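Local structure of Tat (Twin-arginine translocation) pathway signal sequence containing protein (Mycobacterium tuberculosis, 5IMU) at residues V59-N64 against S113-I118; D22-Q27 against I31-G36; P139-A144 against E157-L162; E172-A177 against G187-L192; D122-T127 against Y204-H209. The protein is of unknown function; this C-terminal portion combines an alpha/beta/alpha sandwich with a helical bundle and binds a potassium ion. One frame throughout, in Å; residues are numbered along the deposited sequence.

Contact 1: V59-N64 against S113-I118; sequences VRLPAN and SARSAI. With K (potassium ion), chain B.
The guanidinium group of Arg115 meets Val59 at an edge: Val59 O lies near its plane, 3.0 Å from Arg115 NH2. The bond is weak, bent to 123° at the hydrogen. Leu61 approaches the same group obliquely, CD1 standing 3.9 Å from Arg115 NE and continuing onto Ala114 CB at 3.7 Å. An extended chain from CG to NE carries the arginine head across to the 59-64 loop, where further partners hold it. NH2 also reaches Pro56 O, NH1 bonds Ile55 O, and NE forms a salt bridge with Asp111. The guanidinium is thus fixed in rotation by backbone carbonyls on one hand and a carboxylate on the other. Asp111 also pairs with Arg60, whose NH1 is 5.5 Å from Arg115 NE, so the shared carboxylate probably offsets the like charges. At the far end of the loop a water bridges the segments, accepting from Asn64 N at 3.1 Å and donating to Ser113 OG at 2.9 Å. Asn64 O binds the potassium ion at 2.9 Å, in a site that also includes Thr44 and Thr66. Around this buried junction, Ala114 and Arg115 pack on Leu67 of strand 65-67, Arg115 also rests on Leu205 and Tyr208 of helix 203-216, and Val59 and Pro62 lean on Val24 of helix 6-27.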
# COMPACT_ATOMS: atom_id res chain seq x y z
N VAL A 59 4.24 -2.41 -5.11
CA VAL A 59 5.01 -1.18 -5.20
C VAL A 59 6.03 -1.17 -4.07
O VAL A 59 5.66 -1.24 -2.89
CB VAL A 59 4.10 0.06 -5.13
CG1 VAL A 59 4.94 1.33 -5.07
CG2 VAL A 59 3.18 0.09 -6.33
N ARG A 60 7.31 -1.08 -4.42
CA ARG A 60 8.38 -0.95 -3.44
C ARG A 60 8.61 0.53 -3.14
O ARG A 60 8.57 1.37 -4.05
CB ARG A 60 9.67 -1.60 -3.95
CG ARG A 60 9.49 -3.04 -4.40
CD ARG A 60 9.08 -3.93 -3.23
NE ARG A 60 10.19 -4.18 -2.32
CZ ARG A 60 10.05 -4.56 -1.06
NH1 ARG A 60 8.84 -4.73 -0.54
NH2 ARG A 60 11.12 -4.77 -0.30
N LEU A 61 8.86 0.84 -1.85
CA LEU A 61 8.88 2.22 -1.37
C LEU A 61 10.30 2.75 -1.23
O LEU A 61 11.20 2.01 -0.82
CB LEU A 61 8.18 2.32 -0.01
CG LEU A 61 6.68 2.01 -0.05
CD1 LEU A 61 6.11 1.90 1.35
CD2 LEU A 61 5.95 3.06 -0.85
N PRO A 62 10.52 4.01 -1.58
CA PRO A 62 11.82 4.64 -1.35
C PRO A 62 12.14 4.72 0.14
O PRO A 62 11.27 4.64 1.00
CB PRO A 62 11.67 6.03 -1.96
CG PRO A 62 10.59 5.89 -2.97
CD PRO A 62 9.64 4.87 -2.40
N ALA A 63 13.43 4.89 0.42
CA ALA A 63 13.89 4.98 1.80
C ALA A 63 13.28 6.18 2.51
O ALA A 63 13.06 7.24 1.91
CB ALA A 63 15.42 5.05 1.84
N ASN A 64 12.99 6.00 3.80
CA ASN A 64 12.65 7.08 4.72
C ASN A 64 11.34 7.79 4.38
O ASN A 64 11.22 9.00 4.58
CB ASN A 64 13.78 8.12 4.80
CG ASN A 64 15.15 7.48 4.94
OD1 ASN A 64 16.10 7.87 4.26
ND2 ASN A 64 15.25 6.49 5.82
N SER A 113 10.38 -0.26 7.13
CA SER A 113 10.12 0.77 8.12
C SER A 113 8.77 1.44 7.88
O SER A 113 8.03 1.73 8.83
CB SER A 113 11.24 1.81 8.11
OG SER A 113 11.45 2.34 6.81
N ALA A 114 8.42 1.68 6.61
CA ALA A 114 7.18 2.41 6.32
C ALA A 114 5.95 1.60 6.70
O ALA A 114 4.96 2.15 7.19
CB ALA A 114 7.13 2.79 4.84
N ARG A 115 5.99 0.28 6.49
CA ARG A 115 4.82 -0.56 6.70
C ARG A 115 4.77 -1.21 8.08
O ARG A 115 3.84 -1.96 8.36
CB ARG A 115 4.74 -1.64 5.61
CG ARG A 115 4.68 -1.11 4.18
CD ARG A 115 4.69 -2.25 3.17
NE ARG A 115 4.83 -1.81 1.78
CZ ARG A 115 3.82 -1.62 0.95
NH1 ARG A 115 2.57 -1.82 1.35
NH2 ARG A 115 4.05 -1.22 -0.30
N SER A 116 5.74 -0.92 8.95
CA SER A 116 5.80 -1.53 10.28
C SER A 116 5.33 -0.59 11.39
O SER A 116 5.47 -0.93 12.57
CB SER A 116 7.22 -2.00 10.59
OG SER A 116 7.63 -3.02 9.70
N ALA A 117 4.79 0.58 11.05
CA ALA A 117 4.44 1.58 12.05
C ALA A 117 3.12 1.29 12.76
O ALA A 117 2.78 2.01 13.71
CB ALA A 117 4.40 2.97 11.42
N ILE A 118 2.37 0.28 12.34
CA ILE A 118 1.06 -0.01 12.92
C ILE A 118 1.23 -0.97 14.09
O ILE A 118 1.91 -2.00 13.95
CB ILE A 118 0.10 -0.60 11.88
CG1 ILE A 118 -0.03 0.35 10.69
CG2 ILE A 118 -1.26 -0.88 12.50
CD1 ILE A 118 -0.75 -0.26 9.51
K K B . 9.56 10.18 6.70
O HOH W 1 13.71 3.40 5.28
O HOH W 2 11.39 10.43 9.02

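Contact 2: D22-Q27 against I31-G36; sequences DAVARQ and ISWAAG
Trp33 lays its indole against the last turns of helix 6-27, with the CG2 methyl of Val24 over one face. That methyl lies 3.6 Å from Trp33 CD2. It also stands 3.9 Å from the centroid of the six-membered ring, 25° off the ring normal, a clear CH-pi contact. The valine rotamer (chi1 -67°) sets CG2 between the backbone N and the carbonyl carbon, turned to the ring face. Ala25 serves the pyrrole side: its CA is 3.8 Å from Trp33 CD1, and its backbone N stands over the same face as the methyl. Helix and strand 33-37 are thereby pressed together as adjoining layers of the alpha/beta/alpha sandwich, a short loop linking them. Within that loop Glu28 O accepts the hydrogen bond of Trp33 NE1. Chemically, then, the layers adhere through dispersion and CH-pi attraction, and the buried indole N-H is satisfied locally by the connecting loop.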
# COMPACT_ATOMS: atom_id res chain seq x y z
N ASP A 22 7.97 9.96 -8.52
CA ASP A 22 8.20 9.27 -9.78
C ASP A 22 8.73 7.85 -9.56
O ASP A 22 8.53 6.98 -10.41
CB ASP A 22 9.17 10.08 -10.65
CG ASP A 22 8.58 11.40 -11.10
OD1 ASP A 22 7.35 11.58 -10.94
OD2 ASP A 22 9.34 12.25 -11.61
N ALA A 23 9.38 7.61 -8.42
CA ALA A 23 9.91 6.27 -8.14
C ALA A 23 8.78 5.27 -7.93
O ALA A 23 8.86 4.13 -8.41
CB ALA A 23 10.83 6.31 -6.93
N VAL A 24 7.73 5.65 -7.20
CA VAL A 24 6.61 4.74 -7.04
C VAL A 24 5.70 4.79 -8.27
O VAL A 24 5.08 3.78 -8.63
CB VAL A 24 5.82 5.04 -5.76
CG1 VAL A 24 6.67 4.74 -4.53
CG2 VAL A 24 5.33 6.48 -5.74
N ALA A 25 5.61 5.95 -8.93
CA ALA A 25 4.72 6.07 -10.08
C ALA A 25 5.17 5.19 -11.23
O ALA A 25 4.33 4.58 -11.91
CB ALA A 25 4.63 7.53 -10.51
N ARG A 26 6.48 5.09 -11.48
CA ARG A 26 6.91 4.24 -12.58
C ARG A 26 6.68 2.77 -12.29
O ARG A 26 6.57 1.98 -13.23
CB ARG A 26 8.38 4.50 -12.92
CG ARG A 26 9.40 3.96 -11.93
CD ARG A 26 10.80 4.09 -12.52
NE ARG A 26 11.06 5.44 -13.00
CZ ARG A 26 11.61 6.41 -12.27
NH1 ARG A 26 11.96 6.17 -11.02
NH2 ARG A 26 11.80 7.61 -12.79
N GLN A 27 6.58 2.38 -11.01
CA GLN A 27 6.21 1.01 -10.67
C GLN A 27 4.72 0.76 -10.90
O GLN A 27 4.33 -0.34 -11.31
CB GLN A 27 6.57 0.70 -9.22
CG GLN A 27 8.06 0.75 -8.92
CD GLN A 27 8.36 0.45 -7.46
OE1 GLN A 27 8.30 -0.70 -7.03
NE2 GLN A 27 8.68 1.49 -6.69
N ILE A 31 -2.34 4.75 -11.17
CA ILE A 31 -3.01 5.41 -10.06
C ILE A 31 -2.25 6.68 -9.70
O ILE A 31 -1.08 6.84 -10.04
CB ILE A 31 -3.14 4.49 -8.83
CG1 ILE A 31 -1.76 4.17 -8.26
CG2 ILE A 31 -3.88 3.21 -9.19
CD1 ILE A 31 -1.79 3.16 -7.12
N SER A 32 -2.93 7.58 -9.00
CA SER A 32 -2.35 8.87 -8.64
C SER A 32 -1.55 8.76 -7.35
O SER A 32 -1.92 8.03 -6.43
CB SER A 32 -3.44 9.93 -8.49
OG SER A 32 -4.05 10.22 -9.73
N TRP A 33 -0.43 9.49 -7.30
CA TRP A 33 0.46 9.50 -6.15
C TRP A 33 0.77 10.94 -5.74
O TRP A 33 0.67 11.86 -6.55
CB TRP A 33 1.79 8.80 -6.45
CG TRP A 33 1.69 7.35 -6.83
CD1 TRP A 33 1.55 6.83 -8.08
CD2 TRP A 33 1.76 6.22 -5.94
NE1 TRP A 33 1.52 5.46 -8.03
CE2 TRP A 33 1.64 5.06 -6.73
CE3 TRP A 33 1.91 6.09 -4.56
CZ2 TRP A 33 1.67 3.78 -6.18
CZ3 TRP A 33 1.93 4.82 -4.01
CH2 TRP A 33 1.81 3.68 -4.82
N ALA A 34 1.16 11.11 -4.48
CA ALA A 34 1.65 12.39 -4.00
C ALA A 34 2.58 12.17 -2.82
O ALA A 34 2.43 11.21 -2.06
CB ALA A 34 0.50 13.33 -3.59
N ALA A 35 3.55 13.08 -2.68
CA ALA A 35 4.45 13.08 -1.53
C ALA A 35 4.63 14.51 -1.03
O ALA A 35 4.65 15.46 -1.82
CB ALA A 35 5.82 12.48 -1.88
N GLY A 36 4.76 14.64 0.28
CA GLY A 36 4.87 15.95 0.89
C GLY A 36 5.81 15.92 2.08
O GLY A 36 5.98 14.89 2.74

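Contact 3: P139-A144 against E157-L162; sequences PRIAQA and ENEAEL
Glu159 OE1 accepts a hydrogen bond from the backbone N of Leu156, while the same residue's aliphatic stem packs against Ile141. The bond runs from the third residue of helix 157-177 back to its N-cap, as in one half of a capping box, and the carboxylate's position near the helix start probably suits the helix dipole. With the carboxylate turned to this task, the contact itself falls to carbon atoms: Glu159 CB is 3.9 Å from Ile141 CD1, which also touches Glu159 O at 3.7 Å. Ile141 reaches there because CG1 is trans to N (chi1 -175°), carrying the end of the side chain across to the facing helix. This is ordinary helix-helix packing in the helical bundle, uniting the beginnings of two successive helices, 140-151 and 157-177; Pro139 is the N-cap of the former. Leu162, one turn after Glu159, completes the grip on Ile141. The two side chains slide past each other in opposite directions, Leu162 CD2 lying 3.8 Å from Ile141 CB and Leu162 CG 3.9 Å from the same atom. Ile141 is buried, these two residues covering part of it, whereas Leu162 remains at the exposed border. Further along helix 157-177, Cys166 touches both Ile141 and Pro139, and on helix 183-199 Leu192 packs against Pro139 and Ala142.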
# COMPACT_ATOMS: atom_id res chain seq x y z
N PRO A 139 -11.52 -16.11 -3.24
CA PRO A 139 -11.34 -17.35 -4.00
C PRO A 139 -11.11 -18.54 -3.08
O PRO A 139 -10.84 -18.39 -1.88
CB PRO A 139 -10.09 -17.06 -4.85
CG PRO A 139 -9.31 -16.09 -4.02
CD PRO A 139 -10.34 -15.23 -3.33
N ARG A 140 -11.21 -19.73 -3.66
CA ARG A 140 -11.13 -20.96 -2.88
C ARG A 140 -9.79 -21.07 -2.14
O ARG A 140 -9.74 -21.59 -1.02
CB ARG A 140 -11.35 -22.18 -3.78
CG ARG A 140 -11.11 -23.52 -3.09
CD ARG A 140 -11.45 -24.70 -4.01
NE ARG A 140 -12.89 -24.89 -4.15
CZ ARG A 140 -13.45 -25.71 -5.03
NH1 ARG A 140 -12.69 -26.41 -5.87
NH2 ARG A 140 -14.77 -25.83 -5.09
N ILE A 141 -8.71 -20.57 -2.75
CA ILE A 141 -7.39 -20.70 -2.12
C ILE A 141 -7.36 -19.99 -0.78
O ILE A 141 -6.68 -20.45 0.16
CB ILE A 141 -6.29 -20.18 -3.07
CG1 ILE A 141 -4.91 -20.44 -2.47
CG2 ILE A 141 -6.47 -18.69 -3.36
CD1 ILE A 141 -4.58 -21.90 -2.31
N ALA A 142 -8.09 -18.88 -0.64
CA ALA A 142 -8.11 -18.17 0.63
C ALA A 142 -8.77 -19.00 1.72
O ALA A 142 -8.27 -19.09 2.84
CB ALA A 142 -8.82 -16.83 0.47
N GLN A 143 -9.91 -19.62 1.41
CA GLN A 143 -10.54 -20.52 2.37
C GLN A 143 -9.66 -21.72 2.67
O GLN A 143 -9.72 -22.27 3.78
CB GLN A 143 -11.91 -20.98 1.85
CG GLN A 143 -12.87 -19.86 1.50
CD GLN A 143 -13.30 -19.04 2.71
OE1 GLN A 143 -13.18 -19.48 3.85
NE2 GLN A 143 -13.80 -17.83 2.46
N ALA A 144 -8.83 -22.12 1.71
CA ALA A 144 -8.07 -23.37 1.86
C ALA A 144 -6.88 -23.21 2.80
O ALA A 144 -6.57 -24.14 3.56
CB ALA A 144 -7.61 -23.86 0.48
N GLU A 157 3.61 -25.67 -2.67
CA GLU A 157 4.06 -24.69 -3.65
C GLU A 157 2.95 -24.31 -4.60
O GLU A 157 2.80 -23.13 -4.96
CB GLU A 157 5.25 -25.23 -4.44
CG GLU A 157 5.81 -24.21 -5.43
CD GLU A 157 6.51 -23.06 -4.75
OE1 GLU A 157 7.14 -23.30 -3.70
OE2 GLU A 157 6.46 -21.92 -5.26
N ASN A 158 2.15 -25.29 -5.05
CA ASN A 158 1.04 -24.96 -5.93
C ASN A 158 0.03 -24.07 -5.23
O ASN A 158 -0.69 -23.31 -5.89
CB ASN A 158 0.37 -26.24 -6.44
CG ASN A 158 -0.59 -26.83 -5.43
OD1 ASN A 158 -1.80 -26.59 -5.49
ND2 ASN A 158 -0.06 -27.61 -4.50
N GLU A 159 -0.04 -24.14 -3.90
CA GLU A 159 -0.95 -23.27 -3.17
C GLU A 159 -0.42 -21.85 -3.08
O GLU A 159 -1.18 -20.88 -3.18
CB GLU A 159 -1.23 -23.87 -1.78
CG GLU A 159 -2.01 -25.18 -1.87
CD GLU A 159 -2.05 -25.95 -0.56
OE1 GLU A 159 -1.24 -25.65 0.34
OE2 GLU A 159 -2.89 -26.87 -0.45
N ALA A 160 0.90 -21.70 -2.90
CA ALA A 160 1.50 -20.37 -2.97
C ALA A 160 1.38 -19.80 -4.38
O ALA A 160 1.14 -18.59 -4.55
CB ALA A 160 2.97 -20.43 -2.54
N GLU A 161 1.55 -20.64 -5.40
CA GLU A 161 1.43 -20.18 -6.78
C GLU A 161 0.02 -19.70 -7.08
O GLU A 161 -0.17 -18.65 -7.71
CB GLU A 161 1.84 -21.29 -7.74
CG GLU A 161 3.32 -21.62 -7.71
CD GLU A 161 3.65 -22.91 -8.45
OE1 GLU A 161 2.76 -23.77 -8.57
OE2 GLU A 161 4.80 -23.06 -8.91
N LEU A 162 -0.99 -20.46 -6.65
CA LEU A 162 -2.37 -20.06 -6.88
C LEU A 162 -2.71 -18.78 -6.12
O LEU A 162 -3.37 -17.89 -6.65
CB LEU A 162 -3.32 -21.19 -6.48
CG LEU A 162 -4.82 -20.91 -6.59
CD1 LEU A 162 -5.19 -20.44 -7.99
CD2 LEU A 162 -5.61 -22.16 -6.21

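Contact 4: E172-A177 against G187-L192; sequences ESVLKA and GDWMLL
Two torsions send the indole of Trp189 toward Val174 and Leu175: chi1 of -168° stretches CG away from the backbone N, and chi2 of -2° brings CD1 round to the CA side, so that the benzo half leads into the opposite helix. Val174 answers with CG1, likewise turned from its backbone N (chi1 163°). CG1 approaches obliquely, 3.9 Å from Trp189 CZ3 and 4.1 Å from Trp189 CE3, and the branch carbon Val174 CB is also 4.1 Å from CZ3. Leu175 comes from another direction, its CD2 near the plane of the ring and at its edge, 4.2 Å from CZ3. One corner of the six-membered ring is therefore held by two consecutive residues, through apolar contact alone. Farther back along helix 157-177, Ile167, Val170 and Lys171 also touch the indole, and Trp54 meets it edge-to-face. Polar groups find partners elsewhere: buried Asp188 forms a salt bridge with Arg135 and a hydrogen bond with Ser137, while Glu172 forms a salt bridge with Arg30. Leu175 further packs on Ile31, joining the bundle to the first part of the chain. Helices 157-177 and 183-199 run antiparallel and are separated by a short loop, so the tryptophan is wedged between the two arms of a helical hairpin within the alpha-helical bundle.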
# COMPACT_ATOMS: atom_id res chain seq x y z
N GLU A 172 -5.15 -6.51 -11.03
CA GLU A 172 -5.49 -6.04 -12.37
C GLU A 172 -6.96 -5.67 -12.47
O GLU A 172 -7.32 -4.70 -13.15
CB GLU A 172 -5.12 -7.10 -13.41
CG GLU A 172 -3.62 -7.28 -13.55
CD GLU A 172 -2.93 -5.99 -13.92
OE1 GLU A 172 -3.19 -5.47 -15.03
OE2 GLU A 172 -2.15 -5.46 -13.10
N SER A 173 -7.84 -6.43 -11.81
CA SER A 173 -9.25 -6.07 -11.79
C SER A 173 -9.45 -4.68 -11.19
O SER A 173 -10.17 -3.85 -11.74
CB SER A 173 -10.05 -7.11 -11.00
OG SER A 173 -11.42 -6.76 -10.93
N VAL A 174 -8.80 -4.41 -10.06
CA VAL A 174 -9.00 -3.15 -9.36
C VAL A 174 -8.39 -2.00 -10.15
O VAL A 174 -9.04 -0.96 -10.37
CB VAL A 174 -8.41 -3.22 -7.94
CG1 VAL A 174 -8.22 -1.83 -7.36
CG2 VAL A 174 -9.30 -4.05 -7.04
N LEU A 175 -7.14 -2.15 -10.60
CA LEU A 175 -6.45 -1.04 -11.25
C LEU A 175 -7.02 -0.73 -12.63
O LEU A 175 -6.88 0.41 -13.09
CB LEU A 175 -4.96 -1.33 -11.34
CG LEU A 175 -4.30 -1.45 -9.96
CD1 LEU A 175 -2.80 -1.52 -10.07
CD2 LEU A 175 -4.74 -0.30 -9.06
N LYS A 176 -7.67 -1.69 -13.28
CA LYS A 176 -8.35 -1.39 -14.53
C LYS A 176 -9.68 -0.69 -14.30
O LYS A 176 -10.13 0.09 -15.15
CB LYS A 176 -8.55 -2.67 -15.35
CG LYS A 176 -7.26 -3.22 -15.94
CD LYS A 176 -7.46 -4.61 -16.54
CE LYS A 176 -6.18 -5.14 -17.18
NZ LYS A 176 -5.76 -4.32 -18.35
N ALA A 177 -10.32 -0.93 -13.15
CA ALA A 177 -11.58 -0.26 -12.84
C ALA A 177 -11.35 1.13 -12.25
O ALA A 177 -12.24 1.99 -12.33
CB ALA A 177 -12.40 -1.10 -11.87
N GLY A 187 -10.66 -4.71 -0.62
CA GLY A 187 -10.58 -5.47 0.61
C GLY A 187 -10.12 -6.90 0.38
O GLY A 187 -9.30 -7.42 1.14
N ASP A 188 -10.63 -7.54 -0.67
CA ASP A 188 -10.16 -8.88 -1.03
C ASP A 188 -8.66 -8.87 -1.32
O ASP A 188 -7.92 -9.76 -0.88
CB ASP A 188 -10.94 -9.40 -2.23
CG ASP A 188 -12.37 -9.77 -1.89
OD1 ASP A 188 -12.81 -9.48 -0.76
OD2 ASP A 188 -13.06 -10.35 -2.76
N TRP A 189 -8.20 -7.88 -2.09
CA TRP A 189 -6.77 -7.71 -2.36
C TRP A 189 -5.98 -7.64 -1.06
O TRP A 189 -4.92 -8.27 -0.93
CB TRP A 189 -6.58 -6.45 -3.20
CG TRP A 189 -5.23 -6.24 -3.81
CD1 TRP A 189 -4.12 -7.03 -3.68
CD2 TRP A 189 -4.84 -5.14 -4.65
NE1 TRP A 189 -3.07 -6.50 -4.39
CE2 TRP A 189 -3.49 -5.34 -5.00
CE3 TRP A 189 -5.51 -4.02 -5.15
CZ2 TRP A 189 -2.79 -4.45 -5.82
CZ3 TRP A 189 -4.82 -3.14 -5.96
CH2 TRP A 189 -3.47 -3.36 -6.29
N MET A 190 -6.49 -6.89 -0.08
CA MET A 190 -5.78 -6.74 1.19
C MET A 190 -5.71 -8.05 1.96
O MET A 190 -4.66 -8.40 2.51
CB MET A 190 -6.46 -5.66 2.04
CG MET A 190 -6.32 -4.25 1.49
SD MET A 190 -7.43 -3.09 2.33
CE MET A 190 -6.87 -1.53 1.64
N LEU A 191 -6.83 -8.79 2.03
CA LEU A 191 -6.83 -10.05 2.76
C LEU A 191 -5.90 -11.08 2.11
O LEU A 191 -5.18 -11.79 2.81
CB LEU A 191 -8.25 -10.61 2.84
CG LEU A 191 -9.11 -10.24 4.06
CD1 LEU A 191 -10.43 -11.00 4.02
CD2 LEU A 191 -8.37 -10.51 5.36
N LEU A 192 -5.92 -11.17 0.78
CA LEU A 192 -5.01 -12.08 0.10
C LEU A 192 -3.55 -11.67 0.33
O LEU A 192 -2.68 -12.53 0.50
CB LEU A 192 -5.32 -12.12 -1.39
CG LEU A 192 -6.72 -12.60 -1.79
CD1 LEU A 192 -6.96 -12.39 -3.27
CD2 LEU A 192 -6.93 -14.06 -1.41

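Contact 5: D122-T127 against Y204-H209; sequences DEFGPT and YLANYH
Apolar packing comes first: Phe124 CZ rests on the methyl of Ala206, 3.6 Å from its CB. Chi1 near 167° lays CG beside the carbonyl carbon and carries the ring from the first turn of helix 124-133 to the flank of helix 203-216. Ala206 CB approaches the ring obliquely. Contacts of the ring with polar atoms form a second group. Phe124 CE1 lies 3.8 Å from Ala206 O, which is in the ring plane at its edge, a placement that sets the positive rim of the ring beside the carbonyl oxygen; the same carbon is 3.9 Å from Asn207 N. Phe124 CD1 also comes within 4.2 Å of Asn207 OD1, a van der Waals contact. The hydrogen bonds of Asn207 are a third group, and they lead out of the two segments. Asn207 turns its amide to the chain approaching the first helix, OD1 accepting from Val121 N and ND2 donating to Pro119 O, so both ends of the group are used and its flip is settled. Within segment 122-127, Glu123 is the N-cap of helix 124-133, and Thr127 N bonds Glu123 O at 2.9 Å. Among the surrounding helices, Leu198 of helix 183-199 touches both Phe124 and Ala206, and Leu210 of helix 203-216 packs on Phe124 and Thr127, so three helices of the bundle converge around the phenylalanine.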
# COMPACT_ATOMS: atom_id res chain seq x y z
N ASP A 122 -4.98 -6.73 17.56
CA ASP A 122 -5.42 -7.62 18.63
C ASP A 122 -5.94 -8.93 18.06
O ASP A 122 -6.71 -8.94 17.10
CB ASP A 122 -6.50 -6.95 19.48
CG ASP A 122 -6.92 -7.79 20.67
OD1 ASP A 122 -6.03 -8.21 21.44
OD2 ASP A 122 -8.13 -8.04 20.83
N GLU A 123 -5.52 -10.04 18.68
CA GLU A 123 -5.89 -11.39 18.25
C GLU A 123 -5.72 -11.54 16.73
O GLU A 123 -6.67 -11.84 16.01
CB GLU A 123 -7.32 -11.74 18.67
CG GLU A 123 -7.57 -11.66 20.17
CD GLU A 123 -6.83 -12.73 20.95
OE1 GLU A 123 -6.45 -13.76 20.36
OE2 GLU A 123 -6.64 -12.55 22.17
N PHE A 124 -4.49 -11.32 16.27
CA PHE A 124 -4.22 -11.27 14.83
C PHE A 124 -4.76 -12.51 14.12
O PHE A 124 -5.46 -12.39 13.10
CB PHE A 124 -2.72 -11.14 14.58
CG PHE A 124 -2.32 -11.39 13.16
CD1 PHE A 124 -2.43 -10.39 12.20
CD2 PHE A 124 -1.86 -12.64 12.76
CE1 PHE A 124 -2.08 -10.62 10.89
CE2 PHE A 124 -1.51 -12.88 11.45
CZ PHE A 124 -1.61 -11.87 10.51
N GLY A 125 -4.43 -13.69 14.63
CA GLY A 125 -4.81 -14.94 14.00
C GLY A 125 -6.31 -15.13 13.87
O GLY A 125 -6.84 -15.29 12.77
N PRO A 126 -7.02 -15.15 15.01
CA PRO A 126 -8.49 -15.24 14.94
C PRO A 126 -9.13 -14.14 14.13
O PRO A 126 -10.15 -14.39 13.47
CB PRO A 126 -8.90 -15.17 16.42
CG PRO A 126 -7.73 -15.74 17.16
CD PRO A 126 -6.51 -15.29 16.38
N THR A 127 -8.58 -12.93 14.16
CA THR A 127 -9.14 -11.83 13.38
C THR A 127 -9.09 -12.13 11.89
O THR A 127 -10.06 -11.89 11.16
CB THR A 127 -8.39 -10.53 13.69
OG1 THR A 127 -8.58 -10.18 15.07
CG2 THR A 127 -8.90 -9.39 12.82
N TYR A 204 4.87 -8.78 10.13
CA TYR A 204 4.57 -7.36 10.23
C TYR A 204 3.86 -6.85 8.98
O TYR A 204 3.06 -5.92 9.07
CB TYR A 204 5.85 -6.56 10.48
CG TYR A 204 6.82 -6.59 9.32
CD1 TYR A 204 7.75 -7.61 9.20
CD2 TYR A 204 6.81 -5.59 8.35
CE1 TYR A 204 8.64 -7.64 8.15
CE2 TYR A 204 7.69 -5.62 7.30
CZ TYR A 204 8.61 -6.65 7.20
OH TYR A 204 9.50 -6.68 6.15
N LEU A 205 4.14 -7.45 7.82
CA LEU A 205 3.41 -7.08 6.61
C LEU A 205 1.98 -7.60 6.65
O LEU A 205 1.04 -6.89 6.27
CB LEU A 205 4.13 -7.61 5.37
CG LEU A 205 5.42 -6.92 4.95
CD1 LEU A 205 5.88 -7.49 3.62
CD2 LEU A 205 5.22 -5.42 4.85
N ALA A 206 1.80 -8.85 7.08
CA ALA A 206 0.45 -9.39 7.27
C ALA A 206 -0.35 -8.51 8.21
O ALA A 206 -1.54 -8.26 7.99
CB ALA A 206 0.52 -10.82 7.79
N ASN A 207 0.29 -8.01 9.27
CA ASN A 207 -0.36 -7.09 10.19
C ASN A 207 -0.77 -5.81 9.47
O ASN A 207 -1.90 -5.32 9.63
CB ASN A 207 0.58 -6.78 11.35
CG ASN A 207 -0.10 -6.01 12.46
OD1 ASN A 207 -0.93 -6.55 13.19
ND2 ASN A 207 0.26 -4.74 12.60
N TYR A 208 0.13 -5.25 8.66
CA TYR A 208 -0.16 -4.02 7.91
C TYR A 208 -1.40 -4.19 7.04
O TYR A 208 -2.30 -3.35 7.05
CB TYR A 208 1.06 -3.64 7.06
CG TYR A 208 0.83 -2.54 6.05
CD1 TYR A 208 1.05 -1.20 6.38
CD2 TYR A 208 0.44 -2.83 4.75
CE1 TYR A 208 0.86 -0.19 5.45
CE2 TYR A 208 0.25 -1.82 3.81
CZ TYR A 208 0.46 -0.50 4.17
OH TYR A 208 0.27 0.50 3.25
N HIS A 209 -1.47 -5.29 6.29
CA HIS A 209 -2.59 -5.48 5.37
C HIS A 209 -3.88 -5.79 6.13
O HIS A 209 -4.96 -5.35 5.73
CB HIS A 209 -2.27 -6.58 4.37
CG HIS A 209 -1.22 -6.20 3.38
ND1 HIS A 209 -1.36 -5.14 2.51
CD2 HIS A 209 -0.01 -6.74 3.11
CE1 HIS A 209 -0.28 -5.04 1.76
NE2 HIS A 209 0.55 -6.00 2.10

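Along the chain contact 2 comes first, then contact 1, and contact 5 spans both contacts 3 and 4. Contact 2 belongs to the DUF5632 region and contacts 3, 4 and 5 to the DUF5631 helices, with contacts 2 and 3 farthest apart, their centres 31 Å from each other. Contact 1 bridges contacts 2 and 5: it touches contact 2, 14 Å away between centres, through Arg60 and Gln27, and contact 5, 17 Å away, through Arg115 and Tyr208. Contact 4 reaches contact 2 through Leu175 and Ile31. Contacts 3 and 4 share helix 157-177, near its two ends. Sandwich and bundle thus form one continuous body.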